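Local structure of Hpy188I (Helicobacter pylori, 3OQG) at residues Leu44-Pro49 against Ile128-Ala133; Lys80-Gly85 against Tyr116-Ser121. The protein cuts double-stranded DNA as a restriction endonuclease of the GIY-YIG nuclease family, probably with the help of a bound divalent metal ion. One frame throughout, in Å; residues are numbered along the deposited sequence.

Contact 1 of 2, residues Leu44-Pro49 against Ile128-Ala133; sequences LCELVP and IVQVYA
E46 and Q130 stand side by side on one face of the sheet, pointing the same way, as a non-hydrogen-bonded antiparallel pair. The bend of Q130 at chi2 (70°) swings its amide back toward the extended glutamate, and Q130 NE2 donates to E46 OE2 at 2.9 Å. This oxygen is met on its anti side, with the donor slightly out of the carboxylate plane, while the amide and carboxylate planes are turned 57° apart. E46 OE1 accepts from N59 ND2, so the carboxylate is held from both neighbouring strands. I128 crosses the glutamate obliquely and lays CG2 3.6 Å from OE2.

The opposite face is apolar. V131 CG2 lies 3.7 Å from L47 CG and also approaches both of the leucine's methyl groups, while C45 SG rests 3.8 Å from V131 CB. L47 and V129 meet more loosely, CB to CB, and are joined by two backbone hydrogen bonds. At the L44 end of the contact the pairing is interrupted by a classic beta bulge: L44 and C45 both face V131, whose O accepts a short bond from L44 N at 2.8 Å and a weak one from C45 N. The bulge turns L44 toward the partner strand, where its CD2 packs 3.7 Å from A133 CB.

Strand 42-50 runs between strands 55-60 and 129-134, and the latter continues the sheet to strand 71-77. F75 of that strand touches L47, V129 and V131, and helix 91-98 covers the same apolar face through I91 and V95.

Contact 2 of 2, residues Lys80-Gly85 against Tyr116-Ser121; sequences KIFKIG and YFVLQS. With nucleotides of chain C.
F82 and F117 both carry CG anti to the backbone N (chi1 166° and 164°), and their rings come from opposite directions, F82 CZ reaching within 3.9 Å of F117 CE2. They join the outermost strand of the GIY-YIG nuclease sheet within this chain to helix 113-125; K83-I84-G85, in the second half of strand 80-87, appears to correspond to the YIG half of the signature. A classic beta bulge, with F82 and K83 both facing F75, directs both side chains toward the helix. V118 meets the F82 ring at its edge, CG1 lying 3.9 Å from CE2, while its other methyl, CG2, sits 4.2 Å from K83 CD, the two side chains crossing at about a right angle.

K83 touches the helix at CD, and a bend at chi3 (-84°) carries its ammonium group to the DNA. There NZ donates to OP2 of DG6 of chain C at 2.7 Å, and Y98 OH is a second partner. G85 CA approaches OP1 of the same phosphate. The side chains of K83 and F117 pack on G176 of the second subunit.

Within the helix, S121 OG donates to F117 O at 2.8 Å, reaching it from the opposite face of the carbonyl plane to S121 N.

How the contacts relate
Both contacts build on the same five-stranded sheet, but contact 1 is strand pairing within it, whereas contact 2 sets its outermost strand within this chain against a helix. Helix 113-125 of contact 2 is followed in the chain by strand 129-134 of contact 1; the contact centres lie about 11 Å apart. F75 of strand 71-77 connects them, touching side chains of 44-49 and 128-133 as well as K83. A beta bulge lies between the segments of contact 1, whereas that of strand 80-87 is formed with F75. Contact 1 is partly buried, held by backbone hydrogen bonds and one side-chain bond. Contact 2 is buried and purely van der Waals between its segments, K83 directing its ammonium group to the DNA phosphate.

Contact 1 of 2, residues Leu44-Pro49 against Ile128-Ala133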
loop_
_atom_site.group_PDB
_atom_site.type_symbol
_atom_site.label_atom_id
_atom_site.label_comp_id
_atom_site.label_asym_id
_atom_site.label_seq_id
_atom_site.Cartn_x
_atom_site.Cartn_y
_atom_site.Cartn_z
ATOM N N LEU A 44 -11.441 19.291 -6.495
ATOM C CA LEU A 44 -11.610 18.150 -7.400
ATOM C C LEU A 44 -13.009 17.559 -7.338
ATOM O O LEU A 44 -13.610 17.285 -8.369
ATOM C CB LEU A 44 -10.556 17.079 -7.079
ATOM C CG LEU A 44 -10.621 15.793 -7.908
ATOM C CD1 LEU A 44 -10.452 16.059 -9.399
ATOM C CD2 LEU A 44 -9.591 14.767 -7.382
ATOM N N CYS A 45 -13.524 17.353 -6.127
ATOM C CA CYS A 45 -14.827 16.733 -5.925
ATOM C C CYS A 45 -15.218 16.911 -4.472
ATOM O O CYS A 45 -14.453 17.470 -3.677
ATOM C CB CYS A 45 -14.786 15.237 -6.273
ATOM S SG CYS A 45 -13.679 14.211 -5.292
ATOM N N GLU A 46 -16.408 16.450 -4.138
ATOM C CA GLU A 46 -16.855 16.380 -2.760
ATOM C C GLU A 46 -17.248 14.951 -2.494
ATOM O O GLU A 46 -17.700 14.230 -3.414
ATOM C CB GLU A 46 -18.060 17.280 -2.511
ATOM C CG GLU A 46 -17.731 18.714 -2.418
ATOM C CD GLU A 46 -18.948 19.573 -2.385
ATOM O OE1 GLU A 46 -19.837 19.374 -3.267
ATOM O OE2 GLU A 46 -19.015 20.448 -1.488
ATOM N N LEU A 47 -17.085 14.556 -1.236
ATOM C CA LEU A 47 -17.550 13.259 -0.742
ATOM C C LEU A 47 -18.782 13.473 0.142
ATOM O O LEU A 47 -18.764 14.297 1.067
ATOM C CB LEU A 47 -16.462 12.557 0.077
ATOM C CG LEU A 47 -15.069 12.487 -0.579
ATOM C CD1 LEU A 47 -14.053 11.734 0.296
ATOM C CD2 LEU A 47 -15.179 11.893 -1.995
ATOM N N VAL A 48 -19.831 12.728 -0.165
ATOM C CA VAL A 48 -21.092 12.838 0.549
ATOM C C VAL A 48 -21.355 11.583 1.374
ATOM O O VAL A 48 -21.531 10.494 0.799
ATOM C CB VAL A 48 -22.251 13.017 -0.436
ATOM C CG1 VAL A 48 -23.533 13.226 0.341
ATOM C CG2 VAL A 48 -21.975 14.170 -1.413
ATOM N N PRO A 49 -21.367 11.704 2.721
ATOM C CA PRO A 49 -21.643 10.526 3.537
ATOM C C PRO A 49 -23.032 10.009 3.315
ATOM O O PRO A 49 -23.998 10.796 3.239
ATOM C CB PRO A 49 -21.513 11.051 4.978
ATOM C CG PRO A 49 -20.661 12.204 4.848
ATOM C CD PRO A 49 -21.051 12.861 3.583
ATOM N N ILE A 128 -20.431 16.925 4.376
ATOM C CA ILE A 128 -19.863 16.815 3.034
ATOM C C ILE A 128 -18.385 17.229 3.135
ATOM O O ILE A 128 -18.028 18.170 3.875
ATOM C CB ILE A 128 -20.661 17.648 2.022
ATOM C CG1 ILE A 128 -22.046 17.001 1.797
ATOM C CG2 ILE A 128 -19.927 17.728 0.741
ATOM C CD1 ILE A 128 -23.043 17.903 1.103
ATOM N N VAL A 129 -17.526 16.471 2.460
ATOM C CA VAL A 129 -16.094 16.692 2.489
ATOM C C VAL A 129 -15.647 17.276 1.168
ATOM O O VAL A 129 -15.934 16.714 0.114
ATOM C CB VAL A 129 -15.340 15.353 2.699
ATOM C CG1 VAL A 129 -13.867 15.568 2.770
ATOM C CG2 VAL A 129 -15.869 14.630 3.918
ATOM N N GLN A 130 -14.942 18.400 1.205
ATOM C CA GLN A 130 -14.332 18.932 0.010
ATOM C C GLN A 130 -12.985 18.249 -0.207
ATOM O O GLN A 130 -12.170 18.123 0.747
ATOM C CB GLN A 130 -14.188 20.453 0.081
ATOM C CG GLN A 130 -15.512 21.210 -0.001
ATOM C CD GLN A 130 -16.388 21.058 1.233
ATOM O OE1 GLN A 130 -15.928 21.281 2.346
ATOM N NE2 GLN A 130 -17.641 20.647 1.045
ATOM N N VAL A 131 -12.723 17.869 -1.459
ATOM C CA VAL A 131 -11.477 17.236 -1.839
ATOM C C VAL A 131 -10.725 18.152 -2.805
ATOM O O VAL A 131 -11.187 18.398 -3.901
ATOM C CB VAL A 131 -11.657 15.872 -2.503
ATOM C CG1 VAL A 131 -10.284 15.202 -2.738
ATOM C CG2 VAL A 131 -12.565 14.973 -1.642
ATOM N N TYR A 132 -9.594 18.661 -2.348
ATOM C CA TYR A 132 -8.678 19.451 -3.182
ATOM C C TYR A 132 -7.536 18.570 -3.636
ATOM O O TYR A 132 -7.090 17.681 -2.892
ATOM C CB TYR A 132 -8.152 20.666 -2.406
ATOM C CG TYR A 132 -9.192 21.670 -1.978
ATOM C CD1 TYR A 132 -9.453 22.816 -2.740
ATOM C CD2 TYR A 132 -9.892 21.521 -0.793
ATOM C CE1 TYR A 132 -10.403 23.762 -2.338
ATOM C CE2 TYR A 132 -10.867 22.442 -0.417
ATOM C CZ TYR A 132 -11.100 23.573 -1.183
ATOM O OH TYR A 132 -12.028 24.507 -0.768
ATOM N N ALA A 133 -7.066 18.791 -4.861
ATOM C CA ALA A 133 -6.075 17.886 -5.449
ATOM C C ALA A 133 -4.976 18.606 -6.186
ATOM O O ALA A 133 -5.185 19.690 -6.749
ATOM C CB ALA A 133 -6.742 16.925 -6.402
#

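Contact 2 of 2, residues Lys80-Gly85 against Tyr116-Ser121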
loop_
_atom_site.group_PDB
_atom_site.type_symbol
_atom_site.label_atom_id
_atom_site.label_comp_id
_atom_site.label_asym_id
_atom_site.label_seq_id
_atom_site.Cartn_x
_atom_site.Cartn_y
_atom_site.Cartn_z
ATOM N N LYS A 80 -11.664 22.835 7.756
ATOM C CA LYS A 80 -10.549 22.228 8.495
ATOM C C LYS A 80 -9.908 21.091 7.690
ATOM O O LYS A 80 -10.612 20.300 7.082
ATOM C CB LYS A 80 -11.035 21.678 9.850
ATOM C CG LYS A 80 -11.459 22.738 10.861
ATOM C CD LYS A 80 -10.315 23.636 11.244
ATOM C CE LYS A 80 -10.617 24.472 12.474
ATOM N NZ LYS A 80 -9.497 25.431 12.779
ATOM N N ILE A 81 -8.576 21.031 7.691
ATOM C CA ILE A 81 -7.864 19.935 7.035
ATOM C C ILE A 81 -7.955 18.684 7.896
ATOM O O ILE A 81 -7.408 18.630 8.999
ATOM C CB ILE A 81 -6.397 20.301 6.754
ATOM C CG1 ILE A 81 -6.358 21.436 5.737
ATOM C CG2 ILE A 81 -5.609 19.071 6.229
ATOM C CD1 ILE A 81 -4.969 21.989 5.471
ATOM N N PHE A 82 -8.657 17.679 7.384
ATOM C CA PHE A 82 -8.834 16.414 8.088
ATOM C C PHE A 82 -7.686 15.464 7.746
ATOM O O PHE A 82 -7.183 14.778 8.607
ATOM C CB PHE A 82 -10.176 15.784 7.701
ATOM C CG PHE A 82 -10.308 14.351 8.089
ATOM C CD1 PHE A 82 -10.622 13.993 9.391
ATOM C CD2 PHE A 82 -10.082 13.346 7.153
ATOM C CE1 PHE A 82 -10.720 12.624 9.763
ATOM C CE2 PHE A 82 -10.213 11.987 7.510
ATOM C CZ PHE A 82 -10.541 11.635 8.807
ATOM N N LYS A 83 -7.316 15.412 6.475
ATOM C CA LYS A 83 -6.187 14.606 6.046
ATOM C C LYS A 83 -5.573 15.045 4.727
ATOM O O LYS A 83 -6.194 15.738 3.939
ATOM C CB LYS A 83 -6.537 13.104 6.057
ATOM C CG LYS A 83 -7.063 12.503 4.811
ATOM C CD LYS A 83 -6.989 10.941 4.878
ATOM C CE LYS A 83 -5.641 10.314 4.477
ATOM N NZ LYS A 83 -5.695 8.799 4.452
ATOM N N ILE A 84 -4.325 14.616 4.534
ATOM C CA ILE A 84 -3.593 14.742 3.290
ATOM C C ILE A 84 -3.196 13.326 2.931
ATOM O O ILE A 84 -2.711 12.591 3.787
ATOM C CB ILE A 84 -2.347 15.628 3.412
ATOM C CG1 ILE A 84 -2.732 17.044 3.868
ATOM C CG2 ILE A 84 -1.572 15.656 2.078
ATOM C CD1 ILE A 84 -1.571 17.862 4.412
ATOM N N GLY A 85 -3.464 12.928 1.688
ATOM C CA GLY A 85 -3.108 11.602 1.194
ATOM C C GLY A 85 -2.676 11.614 -0.252
ATOM O O GLY A 85 -2.595 12.663 -0.878
ATOM N N TYR A 116 -10.870 2.081 7.548
ATOM C CA TYR A 116 -11.841 1.992 8.653
ATOM C C TYR A 116 -11.954 3.298 9.443
ATOM O O TYR A 116 -13.048 3.827 9.630
ATOM C CB TYR A 116 -11.455 0.852 9.571
ATOM C CG TYR A 116 -12.230 0.804 10.851
ATOM C CD1 TYR A 116 -13.555 0.398 10.885
ATOM C CD2 TYR A 116 -11.629 1.192 12.048
ATOM C CE1 TYR A 116 -14.268 0.366 12.111
ATOM C CE2 TYR A 116 -12.323 1.147 13.257
ATOM C CZ TYR A 116 -13.632 0.759 13.286
ATOM O OH TYR A 116 -14.282 0.724 14.523
ATOM N N PHE A 117 -10.826 3.813 9.908
ATOM C CA PHE A 117 -10.821 5.061 10.664
ATOM C C PHE A 117 -11.421 6.217 9.834
ATOM O O PHE A 117 -12.244 6.986 10.328
ATOM C CB PHE A 117 -9.408 5.399 11.150
ATOM C CG PHE A 117 -9.268 6.839 11.590
ATOM C CD1 PHE A 117 -9.796 7.257 12.797
ATOM C CD2 PHE A 117 -8.710 7.785 10.739
ATOM C CE1 PHE A 117 -9.735 8.599 13.174
ATOM C CE2 PHE A 117 -8.652 9.126 11.108
ATOM C CZ PHE A 117 -9.166 9.531 12.328
ATOM N N VAL A 118 -11.001 6.355 8.584
ATOM C CA VAL A 118 -11.496 7.453 7.754
ATOM C C VAL A 118 -12.979 7.306 7.399
ATOM O O VAL A 118 -13.752 8.246 7.595
ATOM C CB VAL A 118 -10.616 7.677 6.500
ATOM C CG1 VAL A 118 -11.244 8.771 5.604
ATOM C CG2 VAL A 118 -9.200 8.051 6.894
ATOM N N LEU A 119 -13.410 6.145 6.911
ATOM C CA LEU A 119 -14.812 6.010 6.520
ATOM C C LEU A 119 -15.715 6.238 7.751
ATOM O O LEU A 119 -16.696 6.984 7.681
ATOM C CB LEU A 119 -15.073 4.640 5.935
ATOM C CG LEU A 119 -16.539 4.392 5.567
ATOM C CD1 LEU A 119 -16.926 5.313 4.436
ATOM C CD2 LEU A 119 -16.791 2.927 5.180
ATOM N N GLN A 120 -15.379 5.602 8.867
ATOM C CA GLN A 120 -16.250 5.658 10.046
ATOM C C GLN A 120 -16.275 7.073 10.613
ATOM O O GLN A 120 -17.333 7.548 11.044
ATOM C CB GLN A 120 -15.863 4.647 11.114
ATOM C CG GLN A 120 -15.997 3.190 10.675
ATOM C CD GLN A 120 -17.369 2.863 10.141
ATOM O OE1 GLN A 120 -18.401 3.274 10.715
ATOM N NE2 GLN A 120 -17.407 2.104 9.051
ATOM N N SER A 121 -15.127 7.746 10.590
ATOM C CA SER A 121 -15.059 9.137 11.078
ATOM C C SER A 121 -15.880 10.065 10.197
ATOM O O SER A 121 -16.650 10.883 10.698
ATOM C CB SER A 121 -13.611 9.633 11.158
ATOM O OG SER A 121 -12.906 8.962 12.200
ATOM P P DG C 6 -3.150 7.111 2.185
ATOM O OP1 DG C 6 -2.783 8.442 1.658
ATOM O OP2 DG C 6 -4.412 6.934 2.949
ATOM O "O5'" DG C 6 -3.115 6.071 0.982
ATOM C "C5'" DG C 6 -1.858 5.624 0.481
ATOM C "C4'" DG C 6 -2.020 4.348 -0.306
ATOM O "O4'" DG C 6 -2.472 3.266 0.544
ATOM C "C3'" DG C 6 -3.027 4.434 -1.455
ATOM O "O3'" DG C 6 -2.422 3.919 -2.639
ATOM C "C2'" DG C 6 -4.162 3.532 -1.008
ATOM C "C1'" DG C 6 -3.392 2.504 -0.211
ATOM N N9 DG C 6 -4.195 1.687 0.694
ATOM C C8 DG C 6 -4.962 2.096 1.761
ATOM N N7 DG C 6 -5.616 1.115 2.326
ATOM C C5 DG C 6 -5.242 -0.012 1.601
ATOM C C6 DG C 6 -5.640 -1.372 1.733
ATOM O O6 DG C 6 -6.439 -1.872 2.541
ATOM N N1 DG C 6 -5.011 -2.180 0.781
ATOM C C2 DG C 6 -4.132 -1.734 -0.175
ATOM N N2 DG C 6 -3.641 -2.657 -1.020
ATOM N N3 DG C 6 -3.759 -0.477 -0.305
ATOM C C4 DG C 6 -4.353 0.323 0.604
#